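Local coordinates for mutual gliding-motility protein MglA (Myxococcus xanthus DK 1622, PDB 6HJO) that acts as a small Ras-like GTPase, an intracellular switch that sets the direction and speed of gliding and coordinates social with adventurous motility, at residues T27-I32 with L76-G81; G42-L47 with L55-L60. One frame throughout, in Å; residues are numbered along the deposited sequence.

Contact 1: residues T27-I32 with L76-G81; sequences TNLQYI and LYTVPG. With GDP (guanosine-5'-diphosphate), chain C.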
loop_
_atom_site.group_PDB
_atom_site.type_symbol
_atom_site.label_atom_id
_atom_site.label_comp_id
_atom_site.label_asym_id
_atom_site.label_seq_id
_atom_site.Cartn_x
_atom_site.Cartn_y
_atom_site.Cartn_z
ATOM N N THR A 27 -2.248 -3.751 17.520
ATOM C CA THR A 27 -2.457 -3.015 18.763
ATOM C C THR A 27 -1.204 -2.232 19.179
ATOM O O THR A 27 -1.320 -1.055 19.525
ATOM C CB THR A 27 -2.993 -3.954 19.870
ATOM O OG1 THR A 27 -4.144 -4.624 19.365
ATOM C CG2 THR A 27 -3.415 -3.204 21.091
ATOM N N ASN A 28 -0.024 -2.875 19.118
ATOM C CA ASN A 28 1.277 -2.281 19.416
ATOM C C ASN A 28 1.514 -1.081 18.472
ATOM O O ASN A 28 1.743 0.031 18.953
ATOM C CB ASN A 28 2.400 -3.332 19.204
ATOM C CG ASN A 28 2.775 -4.050 20.464
ATOM O OD1 ASN A 28 3.608 -3.564 21.238
ATOM N ND2 ASN A 28 2.149 -5.201 20.710
ATOM N N LEU A 29 1.401 -1.298 17.145
ATOM C CA LEU A 29 1.607 -0.248 16.126
ATOM C C LEU A 29 0.625 0.917 16.290
ATOM O O LEU A 29 1.045 2.073 16.236
ATOM C CB LEU A 29 1.522 -0.820 14.694
ATOM C CG LEU A 29 2.847 -1.256 14.027
ATOM C CD1 LEU A 29 3.434 -2.508 14.703
ATOM C CD2 LEU A 29 2.643 -1.518 12.531
ATOM N N GLN A 30 -0.662 0.620 16.543
ATOM C CA GLN A 30 -1.699 1.653 16.726
ATOM C C GLN A 30 -1.422 2.449 17.995
ATOM O O GLN A 30 -1.533 3.673 17.963
ATOM C CB GLN A 30 -3.107 1.042 16.821
ATOM C CG GLN A 30 -3.693 0.528 15.512
ATOM C CD GLN A 30 -5.069 -0.097 15.721
ATOM O OE1 GLN A 30 -5.453 -0.515 16.832
ATOM N NE2 GLN A 30 -5.839 -0.194 14.647
ATOM N N TYR A 31 -1.051 1.768 19.112
ATOM C CA TYR A 31 -0.759 2.482 20.353
ATOM C C TYR A 31 0.435 3.419 20.141
ATOM O O TYR A 31 0.352 4.581 20.527
ATOM C CB TYR A 31 -0.527 1.540 21.549
ATOM C CG TYR A 31 -0.371 2.304 22.842
ATOM C CD1 TYR A 31 0.885 2.734 23.274
ATOM C CD2 TYR A 31 -1.482 2.626 23.628
ATOM C CE1 TYR A 31 1.027 3.488 24.436
ATOM C CE2 TYR A 31 -1.353 3.418 24.764
ATOM C CZ TYR A 31 -0.096 3.835 25.169
ATOM O OH TYR A 31 0.029 4.568 26.319
ATOM N N ILE A 32 1.538 2.916 19.556
ATOM C CA ILE A 32 2.731 3.729 19.258
ATOM C C ILE A 32 2.329 4.919 18.380
ATOM O O ILE A 32 2.658 6.061 18.714
ATOM C CB ILE A 32 3.868 2.881 18.596
ATOM C CG1 ILE A 32 4.428 1.814 19.605
ATOM C CG2 ILE A 32 4.992 3.778 18.065
ATOM C CD1 ILE A 32 5.102 0.565 18.984
ATOM N N LEU A 76 7.914 1.035 11.037
ATOM C CA LEU A 76 7.332 -0.101 11.794
ATOM C C LEU A 76 6.390 -0.840 10.851
ATOM O O LEU A 76 5.493 -0.219 10.294
ATOM C CB LEU A 76 6.590 0.421 13.044
ATOM C CG LEU A 76 7.336 0.491 14.385
ATOM C CD1 LEU A 76 8.681 1.209 14.310
ATOM C CD2 LEU A 76 6.439 1.056 15.493
ATOM N N TYR A 77 6.654 -2.140 10.610
ATOM C CA TYR A 77 5.914 -3.000 9.662
ATOM C C TYR A 77 5.373 -4.255 10.362
ATOM O O TYR A 77 6.055 -4.806 11.215
ATOM C CB TYR A 77 6.867 -3.472 8.541
ATOM C CG TYR A 77 7.000 -2.483 7.407
ATOM C CD1 TYR A 77 7.819 -1.360 7.523
ATOM C CD2 TYR A 77 6.298 -2.661 6.216
ATOM C CE1 TYR A 77 7.925 -0.425 6.482
ATOM C CE2 TYR A 77 6.408 -1.740 5.167
ATOM C CZ TYR A 77 7.210 -0.618 5.315
ATOM O OH TYR A 77 7.317 0.307 4.301
ATOM N N THR A 78 4.173 -4.730 9.946
ATOM C CA THR A 78 3.572 -5.971 10.449
ATOM C C THR A 78 2.614 -6.555 9.430
ATOM O O THR A 78 2.069 -5.807 8.618
ATOM C CB THR A 78 2.938 -5.809 11.860
ATOM O OG1 THR A 78 2.895 -7.083 12.501
ATOM C CG2 THR A 78 1.538 -5.167 11.840
ATOM N N VAL A 79 2.433 -7.888 9.456
ATOM C CA VAL A 79 1.430 -8.591 8.660
ATOM C C VAL A 79 0.293 -8.855 9.681
ATOM O O VAL A 79 0.423 -9.752 10.494
ATOM C CB VAL A 79 1.937 -9.901 7.989
ATOM C CG1 VAL A 79 0.770 -10.694 7.397
ATOM C CG2 VAL A 79 2.983 -9.601 6.916
ATOM N N PRO A 80 -0.772 -8.026 9.718
ATOM C CA PRO A 80 -1.822 -8.225 10.733
ATOM C C PRO A 80 -2.832 -9.333 10.402
ATOM O O PRO A 80 -2.997 -9.689 9.231
ATOM C CB PRO A 80 -2.530 -6.865 10.750
ATOM C CG PRO A 80 -2.391 -6.358 9.352
ATOM C CD PRO A 80 -1.054 -6.845 8.867
ATOM N N GLY A 81 -3.541 -9.807 11.440
ATOM C CA GLY A 81 -4.624 -10.778 11.314
ATOM C C GLY A 81 -4.203 -12.180 10.930
ATOM O O GLY A 81 -3.027 -12.535 11.033
HETATM P PB GDP C . -2.538 -8.902 15.163
HETATM O O1B GDP C . -3.206 -9.866 14.230
HETATM O O2B GDP C . -1.328 -9.452 15.786
HETATM O O3B GDP C . -2.320 -7.585 14.510
HETATM O O3A GDP C . -3.554 -8.686 16.377
HETATM P PA GDP C . -4.434 -7.498 16.966
HETATM O O1A GDP C . -5.401 -7.032 15.974
HETATM O O2A GDP C . -3.523 -6.387 17.481
HETATM O "O5'" GDP C . -5.146 -8.219 18.225
HETATM C "C5'" GDP C . -6.239 -9.156 18.056
HETATM C "C4'" GDP C . -7.210 -9.002 19.206
HETATM O "O4'" GDP C . -6.514 -9.179 20.463
HETATM C "C3'" GDP C . -7.934 -7.655 19.299
HETATM O "O3'" GDP C . -9.270 -7.888 19.726
HETATM C "C2'" GDP C . -7.116 -6.910 20.359
HETATM O "O2'" GDP C . -7.806 -5.885 21.068
HETATM C "C1'" GDP C . -6.756 -8.059 21.293
HETATM N N9 GDP C . -5.566 -7.812 22.107
HETATM C C8 GDP C . -4.325 -7.399 21.691
HETATM N N7 GDP C . -3.463 -7.278 22.673
HETATM C C5 GDP C . -4.184 -7.627 23.807
HETATM C C6 GDP C . -3.811 -7.685 25.192
HETATM O O6 GDP C . -2.726 -7.372 25.672
HETATM N N1 GDP C . -4.845 -8.109 26.006
HETATM C C2 GDP C . -6.110 -8.417 25.571
HETATM N N2 GDP C . -6.989 -8.820 26.490
HETATM N N3 GDP C . -6.480 -8.343 24.293
HETATM C C4 GDP C . -5.482 -7.956 23.473
#
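Leu-29 and Leu-76 meet with no hydrogen bond between their segments, yet both segments reach the same GDP, one at each phosphate. The short axes of helix 27-32 and strand 76-78 run nearly antiparallel, at 153° and 9.6 Å, a spacing filled by aliphatic side chains from both segments. Leu-29 puts CD2 over the strand backbone, 3.8 Å from Leu-76 O, and the same methyl lies 3.9 Å from Thr-78 CG2, the two side chains sliding past each other in opposite directions. One turn on, Ile-32 crosses Leu-76 at about a right angle, CD1 to CD2 at 3.8 Å. This is the P-loop GTPase layout, in which the helix after the phosphate-binding loop packs on the central sheet and the third strand after it, 71-78, leads to the phosphates. In the first turn of helix 25-35, Thr-27 grips the alpha-phosphate oxygen GDP O2A twice, through N at 2.9 Å and OG1 at 2.7 Å; OG1 lies beside the backbone N (chi1 -53°), which lets both donors converge. Beyond the strand, Gly-81 N gives its hydrogen to the beta-phosphate oxygen GDP O1B at 2.8 Å. Thr-78 OG1 is bonded to Tyr-17 O, while its methyl faces Leu-29.

Contact 2: residues G42-L47 with L55-L60; sequences GKLISL and LFFDFL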
loop_
_atom_site.group_PDB
_atom_site.type_symbol
_atom_site.label_atom_id
_atom_site.label_comp_id
_atom_site.label_asym_id
_atom_site.label_seq_id
_atom_site.Cartn_x
_atom_site.Cartn_y
_atom_site.Cartn_z
ATOM N N GLY A 42 4.581 9.976 9.590
ATOM C CA GLY A 42 3.853 9.890 8.339
ATOM C C GLY A 42 2.493 9.283 8.629
ATOM O O GLY A 42 2.105 9.153 9.798
ATOM N N LYS A 43 1.769 8.877 7.579
ATOM C CA LYS A 43 0.437 8.283 7.758
ATOM C C LYS A 43 0.525 6.812 8.196
ATOM O O LYS A 43 1.535 6.148 7.925
ATOM C CB LYS A 43 -0.365 8.394 6.452
ATOM C CG LYS A 43 -0.691 9.821 6.063
ATOM C CD LYS A 43 -1.216 9.890 4.642
ATOM C CE LYS A 43 -1.547 11.307 4.240
ATOM N NZ LYS A 43 -2.212 11.319 2.921
ATOM N N LEU A 44 -0.529 6.316 8.882
ATOM C CA LEU A 44 -0.648 4.910 9.290
ATOM C C LEU A 44 -1.291 4.231 8.070
ATOM O O LEU A 44 -2.439 4.525 7.733
ATOM C CB LEU A 44 -1.516 4.741 10.544
ATOM C CG LEU A 44 -1.650 3.294 11.095
ATOM C CD1 LEU A 44 -0.280 2.646 11.372
ATOM C CD2 LEU A 44 -2.508 3.256 12.375
ATOM N N ILE A 45 -0.511 3.400 7.363
ATOM C CA ILE A 45 -0.958 2.791 6.111
ATOM C C ILE A 45 -1.311 1.339 6.271
ATOM O O ILE A 45 -0.498 0.546 6.741
ATOM C CB ILE A 45 0.045 3.015 4.944
ATOM C CG1 ILE A 45 0.291 4.536 4.711
ATOM C CG2 ILE A 45 -0.469 2.327 3.650
ATOM C CD1 ILE A 45 1.429 4.907 3.762
ATOM N N SER A 46 -2.519 1.000 5.805
ATOM C CA SER A 46 -3.051 -0.349 5.762
ATOM C C SER A 46 -3.065 -0.742 4.281
ATOM O O SER A 46 -3.574 -0.014 3.423
ATOM C CB SER A 46 -4.456 -0.378 6.354
ATOM O OG SER A 46 -5.019 -1.675 6.312
ATOM N N LEU A 47 -2.437 -1.856 3.980
ATOM C CA LEU A 47 -2.318 -2.368 2.628
ATOM C C LEU A 47 -2.994 -3.739 2.574
ATOM O O LEU A 47 -2.765 -4.576 3.454
ATOM C CB LEU A 47 -0.813 -2.465 2.309
ATOM C CG LEU A 47 -0.355 -2.966 0.962
ATOM C CD1 LEU A 47 0.928 -2.265 0.555
ATOM C CD2 LEU A 47 -0.127 -4.483 0.974
ATOM N N LEU A 55 0.494 -3.539 7.558
ATOM C CA LEU A 55 0.231 -2.330 8.327
ATOM C C LEU A 55 1.576 -1.721 8.619
ATOM O O LEU A 55 2.485 -2.420 9.076
ATOM C CB LEU A 55 -0.520 -2.623 9.625
ATOM C CG LEU A 55 -0.929 -1.393 10.487
ATOM C CD1 LEU A 55 -1.998 -0.497 9.771
ATOM C CD2 LEU A 55 -1.414 -1.854 11.880
ATOM N N PHE A 56 1.727 -0.426 8.318
ATOM C CA PHE A 56 3.013 0.240 8.521
ATOM C C PHE A 56 2.907 1.744 8.631
ATOM O O PHE A 56 1.927 2.341 8.168
ATOM C CB PHE A 56 4.014 -0.143 7.405
ATOM C CG PHE A 56 3.661 0.327 6.014
ATOM C CD1 PHE A 56 2.834 -0.434 5.194
ATOM C CD2 PHE A 56 4.170 1.520 5.519
ATOM C CE1 PHE A 56 2.509 -0.001 3.905
ATOM C CE2 PHE A 56 3.850 1.956 4.217
ATOM C CZ PHE A 56 3.021 1.192 3.422
ATOM N N PHE A 57 3.962 2.358 9.200
ATOM C CA PHE A 57 4.136 3.810 9.282
ATOM C C PHE A 57 5.599 4.101 9.590
ATOM O O PHE A 57 6.346 3.196 9.981
ATOM C CB PHE A 57 3.198 4.461 10.326
ATOM C CG PHE A 57 3.549 4.204 11.775
ATOM C CD1 PHE A 57 3.155 3.023 12.407
ATOM C CD2 PHE A 57 4.235 5.159 12.522
ATOM C CE1 PHE A 57 3.455 2.799 13.755
ATOM C CE2 PHE A 57 4.541 4.929 13.867
ATOM C CZ PHE A 57 4.152 3.753 14.470
ATOM N N ASP A 58 5.994 5.368 9.436
ATOM C CA ASP A 58 7.336 5.795 9.772
ATOM C C ASP A 58 7.284 7.026 10.649
ATOM O O ASP A 58 6.281 7.746 10.653
ATOM C CB ASP A 58 8.214 6.010 8.524
ATOM C CG ASP A 58 7.754 7.133 7.631
ATOM O OD1 ASP A 58 7.928 8.302 8.018
ATOM O OD2 ASP A 58 7.206 6.841 6.553
ATOM N N PHE A 59 8.361 7.249 11.420
ATOM C CA PHE A 59 8.491 8.402 12.305
ATOM C C PHE A 59 9.944 8.750 12.546
ATOM O O PHE A 59 10.799 7.863 12.597
ATOM C CB PHE A 59 7.717 8.209 13.630
ATOM C CG PHE A 59 8.268 7.155 14.566
ATOM C CD1 PHE A 59 8.025 5.804 14.341
ATOM C CD2 PHE A 59 9.001 7.514 15.691
ATOM C CE1 PHE A 59 8.528 4.829 15.219
ATOM C CE2 PHE A 59 9.506 6.542 16.566
ATOM C CZ PHE A 59 9.256 5.207 16.332
ATOM N N LEU A 60 10.215 10.045 12.688
ATOM C CA LEU A 60 11.543 10.573 12.960
ATOM C C LEU A 60 11.519 11.168 14.377
ATOM O O LEU A 60 11.095 12.317 14.534
ATOM C CB LEU A 60 11.908 11.628 11.913
ATOM C CG LEU A 60 13.351 12.110 11.884
ATOM C CD1 LEU A 60 14.188 11.240 10.970
ATOM C CD2 LEU A 60 13.421 13.547 11.362
HETATM O O HOH W 1 4.159 6.612 7.374
#
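With chi1 at 66°, Phe-56 holds its ring between its own backbone N and carbonyl carbon, swung across to Ile-45. This torsion sets one ring face over Ile-45 CB, 4.0 Å from the centroid and 18° off the normal, a CH-pi contact; Ile-45 CG2, anti to its backbone nitrogen, reaches Phe-56 CZ at 3.7 Å, and Leu-47 CD1 sits at the ring edge. Ile-45 and Phe-56 form an antiparallel hydrogen-bonded pair: Ile-45 N to Phe-56 O is 2.8 Å, and Phe-56 N to Ile-45 O is 2.9 Å. They belong to the beta hairpin of strands 45-48 and 53-59, which in this crystal extends across the dimer, since Ser-46 pairs antiparallel with a strand of the second subunit. An alanine in place of Phe-56 would probably uncover Ile-45 and Leu-47 and remove the stack on Tyr-77. On the other side of the hairpin Leu-44 CD1 fits between Leu-55 CD1, at 3.9 Å, and Phe-57 CD1, at 3.6 Å. Toward Gly-42 the pairing opens and a water fills in, donating to Lys-43 O at 2.7 Å and accepting from Asp-58 N, with a weak bond to Asp-58 OD2. Gly-42 N then closes on Asp-58 O at 3.0 Å, nearly straight at 173°, while Asp-58 OD1 makes a salt bridge with Arg-73.

In the fold
After strands 3-5 and 10-18 the chain forms helix 25-35, which supplies residues 27-32 of contact 1, then runs through 42-47 into strand 45-48. It turns back in strand 53-59, and contact 2 closes this hairpin with 7 residues between its segments. Strand 71-78 follows, and its end meets the helix again, so contact 1 closes a loop of 43 intervening residues that encloses contact 2 entirely. The two centres are 9 Å apart. Strands 53-59 and 71-78 are neighbours in one sheet, through probable hydrogen bonds from Leu-76 N to Phe-57 O and from Leu-55 N to Thr-78 O, so the helix that binds the nucleotide packs on the same sheet that the hairpin extends toward the second subunit.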